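Local coordinates for molybdenum-binding-protein (Azotobacter vinelandii, PDB 1H9M), which binds molybdate in the cytoplasm as a trimer and probably serves in molybdate homeostasis, at residues K89-E92 with N97-V100. Sequence-based numbering, arbitrary orientation.
With MOO (molybdate ion), chain C.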
ATOM      1  N   LYS A  89      19.099  13.460  -1.217  1.00 24.20           N
ATOM      2  CA  LYS A  89      19.408  14.476  -2.227  1.00 25.60           C
ATOM      3  C   LYS A  89      18.596  15.732  -1.956  1.00 30.58           C
ATOM      4  O   LYS A  89      19.152  16.850  -1.843  1.00 30.07           O
ATOM      5  CB  LYS A  89      19.131  13.897  -3.606  1.00 29.76           C
ATOM      6  CG  LYS A  89      19.411  14.805  -4.785  1.00 40.64           C
ATOM      7  CD  LYS A  89      18.817  14.227  -6.061  1.00 46.48           C
ATOM      8  CE  LYS A  89      18.843  15.238  -7.195  1.00 55.63           C
ATOM      9  NZ  LYS A  89      17.632  15.109  -8.061  1.00 60.54           N
ATOM     10  N   THR A  90      17.260  15.631  -2.043  1.00 26.09           N
ATOM     11  CA  THR A  90      16.394  16.780  -1.848  1.00 24.24           C
ATOM     12  C   THR A  90      15.235  16.447  -0.879  1.00 24.11           C
ATOM     13  O   THR A  90      14.913  15.275  -0.647  1.00 22.75           O
ATOM     14  CB  THR A  90      15.742  17.251  -3.148  1.00 32.46           C
ATOM     15  OG1 THR A  90      15.011  16.190  -3.777  1.00 38.28           O
ATOM     16  CG2 THR A  90      16.745  17.722  -4.206  1.00 40.55           C
ATOM     17  N   ILE A  91      14.773  17.475  -0.183  1.00 21.45           N
ATOM     18  CA  ILE A  91      13.588  17.402   0.666  1.00 24.16           C
ATOM     19  C   ILE A  91      12.660  18.561   0.294  1.00 28.41           C
ATOM     20  O   ILE A  91      13.074  19.724   0.243  1.00 28.33           O
ATOM     21  CB  ILE A  91      13.839  17.401   2.165  1.00 23.84           C
ATOM     22  CG1 ILE A  91      14.820  16.274   2.539  1.00 23.45           C
ATOM     23  CG2 ILE A  91      12.559  17.196   2.974  1.00 24.80           C
ATOM     24  CD1 ILE A  91      15.117  16.139   4.010  1.00 27.17           C
ATOM     25  N   GLU A  92      11.419  18.172  -0.028  1.00 22.68           N
ATOM     26  CA  GLU A  92      10.426  19.227  -0.258  1.00 24.72           C
ATOM     27  C   GLU A  92       9.384  19.100   0.858  1.00 25.43           C
ATOM     28  O   GLU A  92       8.675  18.084   0.837  1.00 25.61           O
ATOM     29  CB  GLU A  92       9.795  19.158  -1.622  1.00 27.53           C
ATOM     30  CG  GLU A  92       8.926  20.411  -1.776  1.00 42.19           C
ATOM     31  CD  GLU A  92       8.251  20.488  -3.122  1.00 53.12           C
ATOM     32  OE1 GLU A  92       8.393  19.552  -3.935  1.00 59.43           O
ATOM     33  OE2 GLU A  92       7.574  21.511  -3.340  1.00 60.92           O
ATOM     34  N   ASN A  97       3.154  16.432   5.362  1.00 16.57           N
ATOM     35  CA  ASN A  97       4.037  15.452   4.700  1.00 19.52           C
ATOM     36  C   ASN A  97       5.203  16.148   3.990  1.00 19.05           C
ATOM     37  O   ASN A  97       5.273  17.407   3.905  1.00 18.62           O
ATOM     38  CB  ASN A  97       3.212  14.790   3.572  1.00 16.58           C
ATOM     39  CG  ASN A  97       2.263  13.778   4.256  1.00 22.20           C
ATOM     40  OD1 ASN A  97       2.672  12.894   5.035  1.00 22.85           O
ATOM     41  ND2 ASN A  97       0.981  13.928   3.965  1.00 21.60           N
ATOM     42  N   ALA A  98       6.231  15.371   3.649  1.00 17.64           N
ATOM     43  CA  ALA A  98       7.399  15.860   2.974  1.00 19.50           C
ATOM     44  C   ALA A  98       7.891  14.839   1.939  1.00 18.79           C
ATOM     45  O   ALA A  98       7.811  13.643   2.225  1.00 20.07           O
ATOM     46  CB  ALA A  98       8.616  16.046   3.914  1.00 19.74           C
ATOM     47  N   GLU A  99       8.344  15.298   0.782  1.00 17.65           N
ATOM     48  CA  GLU A  99       8.786  14.389  -0.283  1.00 21.28           C
ATOM     49  C   GLU A  99      10.306  14.325  -0.198  1.00 20.62           C
ATOM     50  O   GLU A  99      10.977  15.375  -0.269  1.00 22.15           O
ATOM     51  CB  GLU A  99       8.320  14.915  -1.647  1.00 24.12           C
ATOM     52  CG  GLU A  99       8.674  14.095  -2.870  1.00 31.45           C
ATOM     53  CD  GLU A  99       8.036  14.640  -4.152  1.00 30.15           C
ATOM     54  OE1 GLU A  99       7.459  15.747  -4.101  1.00 49.02           O
ATOM     55  OE2 GLU A  99       8.081  14.010  -5.225  1.00 39.94           O
ATOM     56  N   VAL A 100      10.827  13.169   0.070  1.00 16.04           N
ATOM     57  CA  VAL A 100      12.286  12.989   0.226  1.00 16.59           C
ATOM     58  C   VAL A 100      12.827  12.230  -0.965  1.00 19.38           C
ATOM     59  O   VAL A 100      12.386  11.096  -1.212  1.00 20.02           O
ATOM     60  CB  VAL A 100      12.589  12.236   1.511  1.00 16.25           C
ATOM     61  CG1 VAL A 100      14.110  12.026   1.709  1.00 21.21           C
ATOM     62  CG2 VAL A 100      12.072  12.945   2.755  1.00 19.65           C
TER
HETATM   63 MO   MOO C1142       0.061  17.817   2.501  0.33 21.35          MO
HETATM   64  O1  MOO C1142       0.110  16.077   2.212  0.33 17.32           O
HETATM   65  O2  MOO C1142       1.362  18.207   3.606  1.00 18.02           O
HETATM   66  O   HOH W   1      12.377  15.497  -2.684  1.00 32.10           O
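Glu92 and Glu99 face each other as a hydrogen-bonded pair in the antiparallel hairpin of strands 82-93 and 97-104, part of a TOBE domain. Glu92 N donates to Glu99 O and Glu99 N to Glu92 O, both at 2.8 Å. This backbone pair is the tight part of the contact. On the more buried face, CG2 of Ile91 lies 4.2 Å from Ala98 CB and 4.3 Å from Val100 CG2. Helix 116-121 covers Ala98 and Val100 through Val119.

The face with the two glutamates is looser and more exposed. Both side chains are extended, and their carboxylate planes are 9° apart, with OE1 of Glu92 3.9 Å from OE1 of Glu99. Beside them a water donates to Glu99 O and also bonds Thr90 OG1. Further back, a classic bulge sets two residues, Lys89 and Thr90, against the single Thr101 of the next strand.

At the far end Asn97 grips molybdate twice. Its ND2 reaches O1 at 2.9 Å along an almost straight bond, and its backbone N reaches O2 at 3.1 Å. Asn97 of both other subunits also bonds this ion. The hairpin thus brings the side-chain amide and backbone N-H of Asn97 to a molybdate shared by three subunits. The close carboxylates probably raise each other's proton affinity, an effect that Arg9 of the same chain, packed on Glu99, probably offsets in part.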